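Local coordinates for tyrosine phosphatase (PDB 5NCR), which acts as a homodimeric viral tyrosine phosphatase of the dual-specificity family, removing phosphate from phosphorylated substrates with triple substrate specificity, at residues G38-E41 with D42-V46; T85-A88 with S89-A93; L148-Y151 with Y152-D156; E163-N166 with F167-Q170. The protein carries 2 engineered substitutions. All coordinates share one frame; numbering follows the deposited sequence.

Interaction 1. Residues G38-E41 with D42-V46; sequences GSAE and DARAV
Asp42 reaches back to the residue that opens its helix, and its OD2 takes two bonds from Ser39. The backbone N of Ser39 gives the straighter one, 2.8 Å to Asp42 OD2 at 169°, on the lone pair that faces away from the other carboxylate oxygen. Ser39 OG adds a longer bond, 3.2 Å to the same OD2, arriving from above the carboxylate plane. Ser39 OG also accepts weakly from Glu41 N (3.3 Å), and with Ser39 as N-cap the pair Ser39–Asp42 makes a capping box. Asp42 CG lies beside its own backbone N (chi1 -58°), which turns the carboxylate toward the start of the helix. Behind the cap, Ala43 N bonds to Ser39 O and Arg44 N to Ala40 O. Arg44 folds back at chi3, and Ala40 O lies 3.9 Å from the Arg44 guanidinium plane, over its centre. Arg44 NH2 meets the aliphatic part of Glu41, 3.4 Å from CG, while Glu41 OE2 stays 4.2 Å from Arg44 NH2, too far for a salt bridge. The cap follows strand 35-38, where Gly38 pairs through its backbone with Val110; helix 40-47 packs Ala43 on His111 and Val46 on Leu109 of strand 108-111.

Interaction 2. Residues T85-A88 with S89-A93; sequences TNIA and SIMPA
Ile87 and Met91 run side by side, four residues apart, and their ends meet at 3.9 Å between Ile87 CD1 and Met91 CE. Met91 gets there by bending twice, at chi2 (47°) and chi3 (61°), which curls its methyl back toward the isoleucine. Beneath this apolar pair, Met91 N bonds to Ile87 O at 2.9 Å, nearly in line with the carbonyl. The Ile90 side chain goes to other partners: CD1 lies 3.8 Å from Asn86 O, and the side chain packs on Ile77 and Leu79. Residues 85-93 lead from the loop after strand 73-76 into helix 90-103; within them Asn86 to Ala88 form an Asx turn, with Asn86 OD1 accepting from Ala88 N at 3.3 Å from above the amide plane. A water bridges the same corner. It accepts from Ile90 N (3.0 Å), pairs with Ser89 OG at 2.7 Å and donates weakly to Asn86 O. Pro92, with no N-H to offer, sets its ring against the carbonyl of Ala88, CD 3.1 Å from Ala88 O. Met91 and Pro92 also touch Met174 of helix 165-177, and from that helix Gln170 OE1 accepts from Ile87 N.

Interaction 3. Residues L148-Y151 with Y152-D156; sequences LKTY and YEIRD
Tyr151 and Tyr152 are neighbours along helix 140-158, yet their rings meet as a T-shaped pair. Tyr151 CB lies 3.1 Å from Tyr152 N, and from it the ring leaves with CG anti to the backbone N (chi1 177°). Tyr152 CG swings beside its own N (chi1 -81°), so the two side chains cross, the edge of Tyr151 meeting the face of Tyr152. Tyr151 CD2 comes over the centre of the Tyr152 ring, 3.9 Å above its plane; the ring centroids are 5.2 Å apart and the planes stand at 86°. Farther out, Tyr151 CE2 lies 3.7 Å from Arg155 CD, one turn on, where the two side chains run alongside each other. At the tip, Tyr151 OH is 3.6 Å from Arg155 CD and makes a weak hydrogen bond to Leu162 O. Arg155, extended as far as NE, sends that nitrogen on to a salt bridge with Glu163 OE2. At the edge of the Tyr152 ring, Leu148 CD1 lies in its plane, 3.6 Å from Tyr152 CE2. Elsewhere on the helix, Thr150 CG2 touches Ile154 CD1 at 3.9 Å. Thr150 faces Met124 and Val127 of helix 118-134. Leu148 packs on Leu12 and Cys15 of helix 7-15, and Tyr152 OH bonds to Cys15 O. Cys15 makes the disulfide between the subunits, and this face of helix 140-158 lies at the dimer interface: Arg14 of the second subunit makes a cation-pi contact with Tyr152, while Leu148 packs on Phe144 and Lys149 on Trp7, both of the second subunit.

Interaction 4. Residues E163-N166 with F167-Q170; sequences ENAN and FRYQ
Asn166 O is gripped twice by Gln170: by its backbone N at 3.1 Å and, weakly, by its side-chain NE2 at 3.5 Å, whose stronger partner is Thr85 O. This is the first turn of helix 165-177, and Asn164 is its N-cap. The capping oxygen, Asn164 OD1, accepts from Phe167 N at 3.1 Å in a fairly straight bond (160°), though the N-H arrives from above the amide plane. The side chain of Asn164 is turned away from its own backbone N, and the same amide lies flat on the Phe167 ring. The two planes are only 6° apart, and Asn164 ND2 sits 3.6 Å above the ring centre. That nitrogen is held outside the pair by Asp81 OD1 and Asp82 O, which fix the rotation of the amide. Phe167 also packs on Arg118, the arginine of the phosphatase signature loop, and its side chain lies about 6 Å from a bound phosphate ion, consistent with a place beside the active-site pocket. Tyr169 N bonds to Ala165 O at 2.8 Å, continuing the turn. Arg168 runs back along the start of the helix after a bend at chi3. Its NE bonds to Thr16 OG1, its NH2 to Leu13 O and its NH1 to Leu162 O. At the guanidinium edge, Arg168 NH1 makes a further, weak bond to Glu163 O, 3.1 Å long and bent to 136°.

In the fold
All four contacts are local and follow one another along the chain, so none nests in or crosses another. Interaction 1 opens helix 40-47 straight after strand 35-38, at the sheet and apart from the rest; its nearest atoms are about 9 Å from interaction 3. Interaction 2 leads the loop after strand 73-76 into helix 90-103. Interaction 3 lies within helix 140-158, and interaction 4 starts the next helix, 165-177. Interaction 4 joins interactions 2 and 3: the Gln170 side chain fastens the loop of interaction 2, and the salt bridge of Glu163 spans the turn between the last two helices, where Tyr151 CE1 also packs 3.5 Å from Arg168 CD.

Interaction 1. Residues G38-E41 with D42-V46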
# COMPACT_ATOMS: atom_id res chain seq x y z
N GLY B 38 -1.73 -4.25 -25.33
CA GLY B 38 -2.72 -5.16 -25.87
C GLY B 38 -2.37 -6.61 -25.76
O GLY B 38 -1.32 -6.97 -25.20
N SER B 39 -3.26 -7.46 -26.31
CA SER B 39 -3.14 -8.91 -26.31
C SER B 39 -2.82 -9.42 -27.72
O SER B 39 -2.67 -8.62 -28.65
CB SER B 39 -4.46 -9.51 -25.85
OG SER B 39 -5.45 -9.26 -26.84
N ALA B 40 -2.79 -10.76 -27.89
CA ALA B 40 -2.59 -11.42 -29.18
C ALA B 40 -3.71 -11.05 -30.15
O ALA B 40 -3.45 -10.87 -31.34
CB ALA B 40 -2.54 -12.94 -29.00
N GLU B 41 -4.95 -10.89 -29.63
CA GLU B 41 -6.12 -10.48 -30.41
C GLU B 41 -5.92 -9.09 -31.02
O GLU B 41 -6.24 -8.89 -32.19
CB GLU B 41 -7.39 -10.53 -29.54
CG GLU B 41 -7.75 -11.93 -29.08
CD GLU B 41 -7.95 -12.24 -27.60
OE1 GLU B 41 -8.31 -11.34 -26.80
OE2 GLU B 41 -7.82 -13.44 -27.25
N ASP B 42 -5.35 -8.14 -30.24
CA ASP B 42 -5.08 -6.78 -30.73
C ASP B 42 -3.96 -6.80 -31.76
O ASP B 42 -4.06 -6.12 -32.79
CB ASP B 42 -4.73 -5.84 -29.54
CG ASP B 42 -5.82 -5.74 -28.48
OD1 ASP B 42 -6.94 -5.31 -28.82
OD2 ASP B 42 -5.53 -6.07 -27.31
N ALA B 43 -2.91 -7.60 -31.51
CA ALA B 43 -1.77 -7.74 -32.43
C ALA B 43 -2.23 -8.32 -33.76
O ALA B 43 -1.84 -7.80 -34.80
CB ALA B 43 -0.69 -8.63 -31.83
N ARG B 44 -3.10 -9.36 -33.72
CA ARG B 44 -3.67 -10.02 -34.91
C ARG B 44 -4.46 -9.05 -35.77
O ARG B 44 -4.38 -9.12 -37.00
CB ARG B 44 -4.55 -11.21 -34.50
CG ARG B 44 -3.78 -12.53 -34.44
CD ARG B 44 -4.71 -13.74 -34.36
NE ARG B 44 -5.54 -13.73 -33.15
CZ ARG B 44 -5.19 -14.28 -31.99
NH1 ARG B 44 -4.02 -14.90 -31.87
NH2 ARG B 44 -6.01 -14.21 -30.95
N ALA B 45 -5.23 -8.15 -35.12
CA ALA B 45 -6.04 -7.13 -35.79
C ALA B 45 -5.15 -6.13 -36.54
O ALA B 45 -5.46 -5.79 -37.68
CB ALA B 45 -6.94 -6.41 -34.78
N VAL B 46 -4.04 -5.70 -35.93
CA VAL B 46 -3.04 -4.80 -36.54
C VAL B 46 -2.47 -5.46 -37.82
O VAL B 46 -2.51 -4.86 -38.89
CB VAL B 46 -1.89 -4.39 -35.55
CG1 VAL B 46 -0.83 -3.52 -36.23
CG2 VAL B 46 -2.44 -3.68 -34.31

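Interaction 2. Residues T85-A88 with S89-A93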
# COMPACT_ATOMS: atom_id res chain seq x y z
N THR B 85 11.62 -16.05 -14.71
CA THR B 85 12.06 -15.19 -15.81
C THR B 85 12.60 -13.83 -15.31
O THR B 85 11.98 -13.17 -14.48
CB THR B 85 10.95 -15.08 -16.86
OG1 THR B 85 10.90 -16.31 -17.56
CG2 THR B 85 11.18 -13.98 -17.86
N ASN B 86 13.80 -13.48 -15.83
CA ASN B 86 14.55 -12.25 -15.60
C ASN B 86 14.17 -11.17 -16.64
O ASN B 86 14.32 -11.36 -17.84
CB ASN B 86 16.06 -12.55 -15.64
CG ASN B 86 16.93 -11.38 -15.25
OD1 ASN B 86 16.51 -10.44 -14.58
ND2 ASN B 86 18.19 -11.41 -15.66
N ILE B 87 13.68 -10.04 -16.15
CA ILE B 87 13.28 -8.89 -16.97
C ILE B 87 14.10 -7.63 -16.64
O ILE B 87 13.92 -6.59 -17.28
CB ILE B 87 11.74 -8.62 -16.92
CG1 ILE B 87 11.24 -8.35 -15.47
CG2 ILE B 87 10.98 -9.74 -17.60
CD1 ILE B 87 10.08 -7.38 -15.35
N ALA B 88 15.00 -7.75 -15.63
CA ALA B 88 15.90 -6.69 -15.15
C ALA B 88 16.83 -6.15 -16.22
O ALA B 88 17.12 -4.96 -16.19
CB ALA B 88 16.71 -7.17 -13.95
N SER B 89 17.30 -6.98 -17.18
CA SER B 89 18.15 -6.41 -18.24
C SER B 89 17.34 -6.01 -19.50
O SER B 89 17.75 -5.11 -20.24
CB SER B 89 19.35 -7.30 -18.57
OG SER B 89 18.96 -8.60 -18.96
N ILE B 90 16.15 -6.58 -19.69
CA ILE B 90 15.26 -6.23 -20.81
C ILE B 90 14.60 -4.85 -20.57
O ILE B 90 14.48 -4.03 -21.49
CB ILE B 90 14.19 -7.34 -21.00
CG1 ILE B 90 14.79 -8.59 -21.67
CG2 ILE B 90 12.93 -6.85 -21.76
CD1 ILE B 90 13.99 -9.88 -21.36
N MET B 91 14.14 -4.61 -19.32
CA MET B 91 13.40 -3.40 -18.96
C MET B 91 14.12 -2.08 -19.24
O MET B 91 13.49 -1.23 -19.87
CB MET B 91 12.91 -3.44 -17.51
CG MET B 91 11.58 -2.72 -17.32
SD MET B 91 10.28 -3.14 -18.55
CE MET B 91 10.07 -4.87 -18.31
N PRO B 92 15.41 -1.85 -18.86
CA PRO B 92 16.04 -0.56 -19.19
C PRO B 92 16.06 -0.26 -20.69
O PRO B 92 15.79 0.88 -21.07
CB PRO B 92 17.46 -0.69 -18.62
CG PRO B 92 17.34 -1.74 -17.56
CD PRO B 92 16.34 -2.73 -18.12
N ALA B 93 16.35 -1.26 -21.52
CA ALA B 93 16.37 -1.09 -22.98
C ALA B 93 14.99 -0.89 -23.53
O ALA B 93 14.79 -0.02 -24.36
CB ALA B 93 17.05 -2.26 -23.66
O HOH W 1 16.35 -9.36 -18.66

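Interaction 3. Residues L148-Y151 with Y152-D156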
# COMPACT_ATOMS: atom_id res chain seq x y z
N LEU B 148 2.00 2.06 -6.71
CA LEU B 148 0.77 1.57 -6.14
C LEU B 148 -0.48 2.13 -6.87
O LEU B 148 -1.30 1.34 -7.36
CB LEU B 148 0.72 1.89 -4.64
CG LEU B 148 -0.52 1.48 -3.90
CD1 LEU B 148 -0.77 -0.04 -3.98
CD2 LEU B 148 -0.45 1.95 -2.49
N LYS B 149 -0.59 3.46 -6.96
CA LYS B 149 -1.70 4.17 -7.58
C LYS B 149 -1.80 3.80 -9.07
O LYS B 149 -2.89 3.48 -9.53
CB LYS B 149 -1.51 5.68 -7.37
CG LYS B 149 -2.57 6.60 -7.96
CD LYS B 149 -2.33 8.06 -7.48
CE LYS B 149 -2.66 9.13 -8.49
NZ LYS B 149 -4.11 9.46 -8.51
N THR B 150 -0.67 3.77 -9.79
CA THR B 150 -0.59 3.49 -11.22
C THR B 150 -0.97 2.04 -11.51
O THR B 150 -1.67 1.78 -12.48
CB THR B 150 0.80 3.86 -11.75
OG1 THR B 150 1.04 5.22 -11.40
CG2 THR B 150 0.92 3.67 -13.24
N TYR B 151 -0.50 1.10 -10.68
CA TYR B 151 -0.79 -0.32 -10.81
C TYR B 151 -2.33 -0.54 -10.74
O TYR B 151 -2.88 -1.24 -11.59
CB TYR B 151 -0.10 -1.12 -9.69
CG TYR B 151 -0.47 -2.58 -9.79
CD1 TYR B 151 0.11 -3.40 -10.75
CD2 TYR B 151 -1.50 -3.10 -9.01
CE1 TYR B 151 -0.29 -4.72 -10.90
CE2 TYR B 151 -1.90 -4.43 -9.15
CZ TYR B 151 -1.31 -5.22 -10.11
OH TYR B 151 -1.68 -6.53 -10.25
N TYR B 152 -2.98 0.04 -9.72
CA TYR B 152 -4.43 -0.11 -9.52
C TYR B 152 -5.23 0.68 -10.56
O TYR B 152 -6.29 0.23 -10.96
CB TYR B 152 -4.85 0.20 -8.09
CG TYR B 152 -4.60 -1.01 -7.21
CD1 TYR B 152 -5.33 -2.19 -7.39
CD2 TYR B 152 -3.59 -1.01 -6.25
CE1 TYR B 152 -5.06 -3.33 -6.63
CE2 TYR B 152 -3.33 -2.14 -5.48
CZ TYR B 152 -4.08 -3.30 -5.67
OH TYR B 152 -3.82 -4.45 -4.97
N GLU B 153 -4.66 1.78 -11.06
CA GLU B 153 -5.31 2.59 -12.10
C GLU B 153 -5.41 1.79 -13.41
O GLU B 153 -6.50 1.70 -13.99
CB GLU B 153 -4.53 3.89 -12.28
CG GLU B 153 -5.17 4.95 -13.17
CD GLU B 153 -4.59 6.34 -12.95
OE1 GLU B 153 -4.29 7.02 -13.95
OE2 GLU B 153 -4.41 6.74 -11.77
N ILE B 154 -4.30 1.15 -13.84
CA ILE B 154 -4.25 0.35 -15.07
C ILE B 154 -5.06 -0.93 -14.88
O ILE B 154 -5.81 -1.30 -15.79
CB ILE B 154 -2.78 0.10 -15.58
CG1 ILE B 154 -2.09 1.45 -15.87
CG2 ILE B 154 -2.79 -0.82 -16.85
CD1 ILE B 154 -0.55 1.40 -16.01
N ARG B 155 -4.92 -1.59 -13.71
CA ARG B 155 -5.68 -2.81 -13.42
C ARG B 155 -7.19 -2.54 -13.42
O ARG B 155 -7.96 -3.41 -13.83
CB ARG B 155 -5.27 -3.45 -12.10
CG ARG B 155 -5.56 -4.94 -12.03
CD ARG B 155 -5.09 -5.51 -10.72
NE ARG B 155 -5.25 -6.97 -10.67
CZ ARG B 155 -6.35 -7.59 -10.23
NH1 ARG B 155 -7.39 -6.89 -9.79
NH2 ARG B 155 -6.39 -8.92 -10.20
N ASP B 156 -7.62 -1.35 -13.02
CA ASP B 156 -9.03 -0.98 -13.04
C ASP B 156 -9.55 -0.97 -14.49
O ASP B 156 -10.67 -1.41 -14.73
CB ASP B 156 -9.27 0.39 -12.37
CG ASP B 156 -10.73 0.81 -12.24
OD1 ASP B 156 -11.60 -0.09 -12.21
OD2 ASP B 156 -11.00 2.05 -12.18

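Interaction 4. Residues E163-N166 with F167-Q170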
# COMPACT_ATOMS: atom_id res chain seq x y z
N GLU B 163 -0.16 -9.61 -12.97
CA GLU B 163 -0.53 -10.54 -11.92
C GLU B 163 0.71 -11.32 -11.48
O GLU B 163 0.84 -11.68 -10.31
CB GLU B 163 -1.65 -11.50 -12.42
CG GLU B 163 -2.86 -10.77 -13.02
CD GLU B 163 -3.58 -9.83 -12.07
OE1 GLU B 163 -3.70 -10.19 -10.88
OE2 GLU B 163 -4.00 -8.73 -12.50
N ASN B 164 1.63 -11.55 -12.43
CA ASN B 164 2.89 -12.24 -12.21
C ASN B 164 3.70 -11.44 -11.16
O ASN B 164 4.19 -10.34 -11.43
CB ASN B 164 3.66 -12.33 -13.54
CG ASN B 164 4.92 -13.13 -13.47
OD1 ASN B 164 5.72 -13.00 -12.56
ND2 ASN B 164 5.14 -13.98 -14.44
N ALA B 165 3.77 -12.00 -9.93
CA ALA B 165 4.45 -11.44 -8.77
C ALA B 165 5.96 -11.31 -9.00
O ALA B 165 6.54 -10.34 -8.56
CB ALA B 165 4.18 -12.28 -7.54
N ASN B 166 6.57 -12.25 -9.75
CA ASN B 166 7.99 -12.25 -10.11
C ASN B 166 8.36 -10.97 -10.88
O ASN B 166 9.32 -10.28 -10.52
CB ASN B 166 8.36 -13.53 -10.90
CG ASN B 166 9.64 -13.49 -11.73
OD1 ASN B 166 9.65 -13.84 -12.92
ND2 ASN B 166 10.74 -13.12 -11.12
N PHE B 167 7.57 -10.65 -11.91
CA PHE B 167 7.75 -9.48 -12.76
C PHE B 167 7.47 -8.22 -11.97
O PHE B 167 8.20 -7.25 -12.10
CB PHE B 167 6.79 -9.54 -13.97
CG PHE B 167 7.04 -10.60 -15.03
CD1 PHE B 167 8.15 -11.46 -14.93
CD2 PHE B 167 6.19 -10.73 -16.13
CE1 PHE B 167 8.37 -12.44 -15.91
CE2 PHE B 167 6.42 -11.71 -17.09
CZ PHE B 167 7.51 -12.56 -16.98
N ARG B 168 6.36 -8.22 -11.20
CA ARG B 168 5.96 -7.06 -10.40
C ARG B 168 7.03 -6.74 -9.37
O ARG B 168 7.34 -5.57 -9.20
CB ARG B 168 4.59 -7.29 -9.75
CG ARG B 168 3.78 -6.00 -9.54
CD ARG B 168 2.32 -6.27 -9.20
NE ARG B 168 2.19 -7.01 -7.95
CZ ARG B 168 1.88 -8.29 -7.85
NH1 ARG B 168 1.63 -9.00 -8.94
NH2 ARG B 168 1.79 -8.86 -6.66
N TYR B 169 7.64 -7.76 -8.74
CA TYR B 169 8.70 -7.55 -7.76
C TYR B 169 9.93 -6.96 -8.46
O TYR B 169 10.49 -5.98 -7.96
CB TYR B 169 9.07 -8.87 -7.04
CG TYR B 169 10.21 -8.73 -6.05
CD1 TYR B 169 9.99 -8.19 -4.78
CD2 TYR B 169 11.50 -9.13 -6.37
CE1 TYR B 169 11.02 -8.08 -3.85
CE2 TYR B 169 12.54 -9.02 -5.45
CZ TYR B 169 12.30 -8.48 -4.19
OH TYR B 169 13.33 -8.38 -3.28
N GLN B 170 10.32 -7.51 -9.63
CA GLN B 170 11.47 -7.00 -10.39
C GLN B 170 11.27 -5.52 -10.78
O GLN B 170 12.22 -4.75 -10.74
CB GLN B 170 11.74 -7.83 -11.64
CG GLN B 170 12.30 -9.21 -11.32
CD GLN B 170 12.57 -9.96 -12.61
OE1 GLN B 170 13.54 -9.71 -13.31
NE2 GLN B 170 11.72 -10.89 -12.94